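Local coordinates for haloacid dehalogenase domain protein hydrolase (Planctomyces limnophilus, PDB 4OVY), which is a putative phosphatase of the haloacid dehalogenase superfamily, probably hydrolysing its substrates at a metal-binding site that holds calcium in this crystal, at residues Pro5-Asp9 and Ser10-Arg14; Val55-Ala58 and Phe59-Arg63; Ser161-Ile165 and Glu166-Pro170. All blocks are in the same frame, centred on the assembly; numbering follows the deposited sequence. Where two conformers were deposited one is given.

Interaction 1 of 3, residues Pro5-Asp9 and Ser10-Arg14; sequences PSWND and SAARR. With EDO (1,2-ethanediol), chain G.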
loop_
_atom_site.group_PDB
_atom_site.type_symbol
_atom_site.label_atom_id
_atom_site.label_comp_id
_atom_site.label_asym_id
_atom_site.label_seq_id
_atom_site.Cartn_x
_atom_site.Cartn_y
_atom_site.Cartn_z
ATOM N N PRO A 5 20.773 1.677 22.865
ATOM C CA PRO A 5 21.440 1.283 24.118
ATOM C C PRO A 5 21.674 -0.219 24.300
ATOM O O PRO A 5 22.590 -0.605 25.024
ATOM C CB PRO A 5 20.500 1.814 25.209
ATOM C CG PRO A 5 19.190 2.011 24.540
ATOM C CD PRO A 5 19.490 2.355 23.115
ATOM N N SER A 6 20.858 -1.053 23.660
ATOM C CA SER A 6 21.020 -2.510 23.745
ATOM C C SER A 6 21.996 -3.070 22.704
ATOM O O SER A 6 22.179 -4.284 22.631
ATOM C CB SER A 6 19.662 -3.214 23.607
ATOM O OG SER A 6 18.834 -2.906 24.710
ATOM N N TRP A 7 22.616 -2.192 21.911
ATOM C CA TRP A 7 23.589 -2.602 20.906
ATOM C C TRP A 7 25.006 -2.328 21.388
ATOM O O TRP A 7 25.342 -1.185 21.694
ATOM C CB TRP A 7 23.371 -1.840 19.596
ATOM C CG TRP A 7 22.048 -2.094 18.911
ATOM C CD1 TRP A 7 20.803 -1.764 19.371
ATOM C CD2 TRP A 7 21.852 -2.704 17.632
ATOM N NE1 TRP A 7 19.846 -2.134 18.457
ATOM C CE2 TRP A 7 20.460 -2.713 17.380
ATOM C CE3 TRP A 7 22.715 -3.242 16.670
ATOM C CZ2 TRP A 7 19.913 -3.247 16.210
ATOM C CZ3 TRP A 7 22.168 -3.767 15.502
ATOM C CH2 TRP A 7 20.781 -3.765 15.284
ATOM N N ASN A 8 25.829 -3.378 21.440
ATOM C CA ASN A 8 27.268 -3.257 21.700
ATOM C C ASN A 8 27.957 -2.585 20.521
ATOM O O ASN A 8 27.377 -2.472 19.440
ATOM C CB ASN A 8 27.914 -4.643 21.859
ATOM C CG ASN A 8 27.483 -5.358 23.115
ATOM O OD1 ASN A 8 27.314 -4.749 24.174
ATOM N ND2 ASN A 8 27.322 -6.668 23.011
ATOM N N ASP A 9 29.212 -2.177 20.710
ATOM C CA ASP A 9 30.005 -1.726 19.585
ATOM C C ASP A 9 30.190 -2.933 18.665
ATOM O O ASP A 9 30.553 -4.008 19.120
ATOM C CB ASP A 9 31.357 -1.171 20.031
ATOM C CG ASP A 9 32.136 -0.527 18.885
ATOM O OD1 ASP A 9 31.540 -0.156 17.842
ATOM O OD2 ASP A 9 33.360 -0.394 19.025
ATOM N N SER A 10 29.897 -2.746 17.385
ATOM C CA SER A 10 29.951 -3.814 16.405
ATOM C C SER A 10 29.950 -3.210 15.010
ATOM O O SER A 10 29.648 -2.035 14.849
ATOM C CB SER A 10 28.732 -4.733 16.555
ATOM O OG SER A 10 27.537 -4.092 16.125
ATOM N N ALA A 11 30.258 -4.016 13.997
ATOM C CA ALA A 11 30.139 -3.541 12.621
ATOM C C ALA A 11 28.739 -2.998 12.351
ATOM O O ALA A 11 28.591 -1.957 11.708
ATOM C CB ALA A 11 30.481 -4.645 11.629
ATOM N N ALA A 12 27.719 -3.700 12.846
ATOM C CA ALA A 12 26.335 -3.313 12.587
ATOM C C ALA A 12 25.954 -1.978 13.243
ATOM O O ALA A 12 25.340 -1.129 12.601
ATOM C CB ALA A 12 25.374 -4.417 13.013
ATOM N N ARG A 13 26.318 -1.789 14.507
ATOM C CA ARG A 13 25.995 -0.536 15.190
ATOM C C ARG A 13 26.728 0.633 14.543
ATOM O O ARG A 13 26.153 1.707 14.372
ATOM C CB ARG A 13 26.314 -0.600 16.685
ATOM C CG ARG A 13 25.583 0.478 17.482
ATOM C CD ARG A 13 26.010 0.518 18.939
ATOM N NE ARG A 13 27.384 1.003 19.116
ATOM C CZ ARG A 13 27.990 1.098 20.296
ATOM N NH1 ARG A 13 27.349 0.733 21.397
ATOM N NH2 ARG A 13 29.235 1.552 20.379
ATOM N N ARG A 14 27.990 0.422 14.172
ATOM C CA ARG A 14 28.771 1.464 13.497
ATOM C C ARG A 14 28.146 1.848 12.162
ATOM O O ARG A 14 27.998 3.032 11.858
ATOM C CB ARG A 14 30.224 1.030 13.298
ATOM C CG ARG A 14 31.010 0.954 14.597
ATOM C CD ARG A 14 32.502 0.792 14.367
ATOM N NE ARG A 14 32.859 -0.515 13.826
ATOM C CZ ARG A 14 33.026 -1.630 14.538
ATOM N NH1 ARG A 14 32.861 -1.640 15.860
ATOM N NH2 ARG A 14 33.364 -2.754 13.916
HETATM C C1 EDO G . 26.484 -10.490 24.893
HETATM O O1 EDO G . 27.365 -9.881 23.945
HETATM C C2 EDO G . 26.014 -9.461 25.918
HETATM O O2 EDO G . 26.491 -8.155 25.574
HETATM O O HOH W 1 25.798 -3.939 18.088
HETATM O O HOH W 2 29.480 1.619 17.478
#
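Arg13 reaches back from the first turn of helix 11-24 and lays its guanidinium over the incoming chain, one face resting on the peptide that joins Asn8 to Asp9. In the conformer described, one of two modelled, the side chain leaves with CG anti to the backbone N (chi1 -161°) and bends at chi3, which turns NH1 onto the carbonyl of Trp7; Arg13 NH1 donates to Trp7 O at 2.8 Å, tilted from the plane of either group. Its aliphatic part runs beside the tryptophan, with Arg13 CD 3.6 Å from Trp7 CB. The indole meets Ala12 CB at its edge, stands edge-to-face with Trp298, and donates through NE1 to Pro142 O. Ser10 is the N-cap of the helix: Ser10 OG accepts from Arg13 N at 3.1 Å in a nearly straight bond (170°), while a water connects the same hydroxyl to Asn8 O. Asp9 stands between two arginines. Arg14 NH1 approaches Asp9 OD1 at 2.8 Å from above the carboxylate plane, the two planar groups standing 84° apart, and it also donates to a citrate probably from the crystallisation liquor. The direct link to Arg13 is a long ion pair, charges only, with Asp9 OD1 3.8 Å from Arg13 NH2 and well out of the guanidinium plane; a second water bridges the two, donating to Asp9 OD1 and accepting from Arg13 NE.

Interaction 2 of 3, residues Val55-Ala58 and Phe59-Arg63; sequences VQLA and FALDR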
loop_
_atom_site.group_PDB
_atom_site.type_symbol
_atom_site.label_atom_id
_atom_site.label_comp_id
_atom_site.label_asym_id
_atom_site.label_seq_id
_atom_site.Cartn_x
_atom_site.Cartn_y
_atom_site.Cartn_z
ATOM N N VAL A 55 5.316 -17.992 13.637
ATOM C CA VAL A 55 4.210 -17.839 14.576
ATOM C C VAL A 55 2.860 -18.050 13.883
ATOM O O VAL A 55 1.950 -18.630 14.472
ATOM C CB VAL A 55 4.236 -16.470 15.292
ATOM C CG1 VAL A 55 2.999 -16.292 16.164
ATOM C CG2 VAL A 55 5.496 -16.347 16.146
ATOM N N GLN A 56 2.726 -17.587 12.640
ATOM C CA GLN A 56 1.488 -17.813 11.903
ATOM C C GLN A 56 1.236 -19.301 11.644
ATOM O O GLN A 56 0.084 -19.712 11.556
ATOM C CB GLN A 56 1.436 -17.024 10.599
ATOM C CG GLN A 56 0.075 -17.091 9.917
ATOM C CD GLN A 56 0.007 -16.280 8.646
ATOM O OE1 GLN A 56 0.805 -15.376 8.432
ATOM N NE2 GLN A 56 -0.961 -16.593 7.801
ATOM N N LEU A 57 2.292 -20.100 11.522
ATOM C CA LEU A 57 2.114 -21.552 11.382
ATOM C C LEU A 57 1.557 -22.150 12.678
ATOM O O LEU A 57 0.659 -23.006 12.634
ATOM C CB LEU A 57 3.411 -22.237 10.937
ATOM C CG LEU A 57 3.308 -23.730 10.596
ATOM C CD1 LEU A 57 2.215 -24.005 9.571
ATOM C CD2 LEU A 57 4.654 -24.248 10.109
ATOM N N ALA A 58 2.057 -21.681 13.828
ATOM C CA ALA A 58 1.495 -22.074 15.127
ATOM C C ALA A 58 -0.004 -21.738 15.194
ATOM O O ALA A 58 -0.809 -22.550 15.640
ATOM C CB ALA A 58 2.246 -21.405 16.276
ATOM N N PHE A 59 -0.361 -20.533 14.754
ATOM C CA PHE A 59 -1.762 -20.099 14.681
ATOM C C PHE A 59 -2.574 -21.037 13.787
ATOM O O PHE A 59 -3.626 -21.534 14.194
ATOM C CB PHE A 59 -1.818 -18.645 14.181
ATOM C CG PHE A 59 -3.173 -18.184 13.720
ATOM C CD1 PHE A 59 -4.135 -17.771 14.635
ATOM C CD2 PHE A 59 -3.466 -18.097 12.364
ATOM C CE1 PHE A 59 -5.372 -17.312 14.212
ATOM C CE2 PHE A 59 -4.703 -17.646 11.934
ATOM C CZ PHE A 59 -5.661 -17.255 12.855
ATOM N N ALA A 60 -2.066 -21.295 12.584
ATOM C CA ALA A 60 -2.754 -22.169 11.625
ATOM C C ALA A 60 -2.970 -23.573 12.201
ATOM O O ALA A 60 -4.031 -24.171 12.011
ATOM C CB ALA A 60 -1.978 -22.237 10.318
ATOM N N LEU A 61 -1.968 -24.084 12.911
ATOM C CA LEU A 61 -2.072 -25.371 13.602
ATOM C C LEU A 61 -3.233 -25.406 14.596
ATOM O O LEU A 61 -4.024 -26.363 14.612
ATOM C CB LEU A 61 -0.751 -25.714 14.317
ATOM C CG LEU A 61 0.244 -26.580 13.532
ATOM C CD1 LEU A 61 0.504 -26.071 12.119
ATOM C CD2 LEU A 61 1.554 -26.735 14.297
ATOM N N ASP A 62 -3.340 -24.373 15.427
ATOM C CA ASP A 62 -4.428 -24.308 16.411
ATOM C C ASP A 62 -5.784 -24.192 15.724
ATOM O O ASP A 62 -6.763 -24.836 16.138
ATOM C CB ASP A 62 -4.225 -23.150 17.392
ATOM C CG ASP A 62 -3.144 -23.434 18.423
ATOM O OD1 ASP A 62 -2.694 -24.600 18.521
ATOM O OD2 ASP A 62 -2.747 -22.489 19.145
ATOM N N ARG A 63 -5.840 -23.397 14.662
ATOM C CA ARG A 63 -7.085 -23.233 13.906
ATOM C C ARG A 63 -7.532 -24.545 13.257
ATOM O O ARG A 63 -8.699 -24.900 13.341
ATOM C CB ARG A 63 -6.940 -22.132 12.861
ATOM C CG ARG A 63 -6.724 -20.740 13.451
ATOM C CD ARG A 63 -7.893 -20.268 14.296
ATOM N NE ARG A 63 -9.127 -20.189 13.520
ATOM C CZ ARG A 63 -10.347 -20.145 14.042
ATOM N NH1 ARG A 63 -10.536 -20.186 15.360
ATOM N NH2 ARG A 63 -11.389 -20.071 13.228
HETATM O O HOH W 3 0.218 -23.927 18.338
#
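Phe59 N donates to Val55 O at 3.0 Å, and Phe59 CB lies against Gln56 O. With CG anti to the backbone N (chi1 165°), the ring holds this carbonyl oxygen at its edge, while Arg63 CG lies over a face. Trp122 of helix 112-125 meets the ring edge-to-face. Ala60 follows, its N bonding to Gln56 O at 2.9 Å, and its CB touches Leu102 of helix 95-106. Leu61 N bonds to Leu57 O at 2.9 Å, and the two leucines slant across each other, Leu61 CD1 touching Leu57 CD1 at 3.7 Å. Packing is tight here: Leu61 CD1 comes to 3.1 Å from Leu57 O, with chi1 at -94°, strained away from a staggered value. Asp62 N donates to Ala58 O at 3.1 Å, and a water gives hydrogens to that oxygen and to Asp62 OD1, spanning the turn. Asp62 OD2 takes the indole N-H of Trp122. All four i to i+4 bonds have N-H...O angles near 160°, as in a regular alpha-helix. Lying in sequence between strands 38-41 and 156-161 and packed on helices 95-106 and 112-125, helix 55-67 is consistent with the helical cap that HAD hydrolases carry there. The helix has sides of differing chemistry: leucines pack along one, Phe59 meets helix 112-125, Ala60 meets helix 95-106, and at Ala58 and Asp62 a carbonyl and a carboxylate are served by water and protein donors alike.

Interaction 3 of 3, residues Ser161-Ile165 and Glu166-Pro170; sequences SGAGI and EFMRP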
loop_
_atom_site.group_PDB
_atom_site.type_symbol
_atom_site.label_atom_id
_atom_site.label_comp_id
_atom_site.label_asym_id
_atom_site.label_seq_id
_atom_site.Cartn_x
_atom_site.Cartn_y
_atom_site.Cartn_z
ATOM N N SER A 161 6.951 -8.777 4.674
ATOM C CA SER A 161 7.022 -10.151 5.181
ATOM C C SER A 161 6.301 -11.125 4.258
ATOM O O SER A 161 5.371 -10.753 3.553
ATOM C CB SER A 161 6.410 -10.212 6.583
ATOM O OG SER A 161 6.188 -11.544 7.018
ATOM N N GLY A 162 6.742 -12.378 4.269
ATOM C CA GLY A 162 6.036 -13.447 3.565
ATOM C C GLY A 162 4.782 -13.898 4.289
ATOM O O GLY A 162 3.915 -14.538 3.693
ATOM N N ALA A 163 4.684 -13.572 5.578
ATOM C CA ALA A 163 3.522 -13.930 6.374
ATOM C C ALA A 163 2.308 -13.126 5.925
ATOM O O ALA A 163 2.425 -12.144 5.180
ATOM C CB ALA A 163 3.792 -13.705 7.860
ATOM N N GLY A 164 1.145 -13.557 6.387
ATOM C CA GLY A 164 -0.106 -12.901 6.062
ATOM C C GLY A 164 -0.176 -11.496 6.623
ATOM O O GLY A 164 0.034 -11.275 7.820
ATOM N N ILE A 165 -0.486 -10.554 5.741
ATOM C CA ILE A 165 -0.639 -9.155 6.094
ATOM C C ILE A 165 -1.660 -8.989 7.235
ATOM O O ILE A 165 -1.427 -8.234 8.178
ATOM C CB ILE A 165 -0.976 -8.333 4.823
ATOM C CG1 ILE A 165 -0.758 -6.845 5.034
ATOM C CG2 ILE A 165 -2.392 -8.598 4.333
ATOM C CD1 ILE A 165 -1.006 -6.041 3.776
ATOM N N GLU A 166 -2.749 -9.754 7.180
ATOM C CA GLU A 166 -3.819 -9.649 8.168
ATOM C C GLU A 166 -3.549 -10.417 9.459
ATOM O O GLU A 166 -4.252 -10.229 10.458
ATOM C CB GLU A 166 -5.159 -10.067 7.548
ATOM C CG GLU A 166 -5.601 -9.201 6.367
ATOM C CD GLU A 166 -5.537 -7.695 6.633
ATOM O OE1 GLU A 166 -5.755 -7.251 7.787
ATOM O OE2 GLU A 166 -5.278 -6.934 5.676
ATOM N N PHE A 167 -2.535 -11.276 9.449
ATOM C CA PHE A 167 -2.038 -11.861 10.693
ATOM C C PHE A 167 -1.246 -10.835 11.513
ATOM O O PHE A 167 -1.261 -10.888 12.740
ATOM C CB PHE A 167 -1.162 -13.081 10.423
ATOM C CG PHE A 167 -0.706 -13.763 11.668
ATOM C CD1 PHE A 167 -1.604 -14.511 12.426
ATOM C CD2 PHE A 167 0.605 -13.630 12.113
ATOM C CE1 PHE A 167 -1.196 -15.129 13.593
ATOM C CE2 PHE A 167 1.016 -14.245 13.283
ATOM C CZ PHE A 167 0.116 -14.997 14.020
HETATM N N MSE A 168 -0.541 -9.929 10.837
HETATM C CA MSE A 168 0.347 -8.967 11.525
HETATM C C MSE A 168 -0.342 -7.672 11.878
HETATM O O MSE A 168 -0.048 -7.060 12.913
HETATM C CB MSE A 168 1.548 -8.658 10.628
HETATM C CG MSE A 168 2.409 -9.903 10.416
HETATM SE SE MSE A 168 3.927 -9.493 9.226
HETATM C CE MSE A 168 2.956 -9.314 7.527
ATOM N N ARG A 169 -1.266 -7.237 11.030
ATOM C CA ARG A 169 -1.895 -5.917 11.186
ATOM C C ARG A 169 -2.631 -5.650 12.499
ATOM O O ARG A 169 -2.643 -4.510 12.954
ATOM C CB ARG A 169 -2.827 -5.608 10.012
ATOM C CG ARG A 169 -2.098 -5.032 8.813
ATOM C CD ARG A 169 -3.011 -4.894 7.612
ATOM N NE ARG A 169 -2.437 -4.004 6.605
ATOM C CZ ARG A 169 -2.892 -3.861 5.365
ATOM N NH1 ARG A 169 -3.925 -4.573 4.921
ATOM N NH2 ARG A 169 -2.315 -2.991 4.562
ATOM N N PRO A 170 -3.251 -6.677 13.107
ATOM C CA PRO A 170 -3.977 -6.410 14.347
ATOM C C PRO A 170 -3.121 -5.899 15.519
ATOM O O PRO A 170 -3.649 -5.209 16.388
ATOM C CB PRO A 170 -4.602 -7.767 14.690
ATOM C CG PRO A 170 -4.698 -8.482 13.385
ATOM C CD PRO A 170 -3.493 -8.047 12.613
#
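Ile165 and Arg169, four residues apart, make the principal side-chain contact, an apolar methyl against a charged plane. Ile165 CG1 stands anti to the backbone N (chi1 -164°), carrying CD1 over the middle of the guanidinium, 3.3 Å from Arg169 CZ. Selenomethionine Met168 packs back against the end of strand 156-161: its SE lies 3.7 Å from Ser161 CB, and its bend at chi3 brings CE back over the loop toward Gly164 O.

Among the hydrogen bonds, Ser161 OG accepts from Ala163 N at 2.9 Å, an ST turn at the end of strand 156-161, next to Asp42 of the calcium site; a serine here is consistent with motif II of the HAD fold. Gly164 is the N-cap of the short helix 165-168, and its carbonyl is held weakly by Phe167 N and Met168 N. Ile165 O takes two donors: Arg169 N at 3.0 Å in the carbonyl plane, and Met168 N from above it.

In the charged pair, Arg169 NH1 meets Glu166 OE2 at 2.8 Å on the syn side, close to the guanidinium plane, while NE donates to Pro180 O. Across the dimer interface, Arg221 of the second subunit forms a salt bridge to the same OE2, and Gln222 O there accepts from Arg169 NH2. A leucine in place of Arg169 would probably leave Glu166 without its mate within the chain and strip Ile165 CD1 of its flat support. A guanidinium gripped at its N-H groups by a carboxylate and two carbonyls, with a methyl over one face, ties this turn to the subunit boundary.

In the fold
Interactions 2 and 3 adjoin, their centres 13 Å apart. Gln56 OE1 lies 2.8 Å from Gly164 N, a probable hydrogen bond that joins helix 55-67 to the loop after strand 156-161, while Phe59 packs on Phe167. Interaction 3 lies beside the calcium site of Asp42, Asp44 and Asn234, the Ser161 side chain about 7 Å from the ion; interaction 2 is farther off, its Val55 side chain about 5 Å from that of Asp44 and about 11 Å from the ion. Interaction 1 stands apart, its centre 34 Å from that of interaction 2 and 29 Å from that of interaction 3, though the Trp7 side chain is about 11 Å from that of Asn234. Only interaction 3 reaches the second subunit.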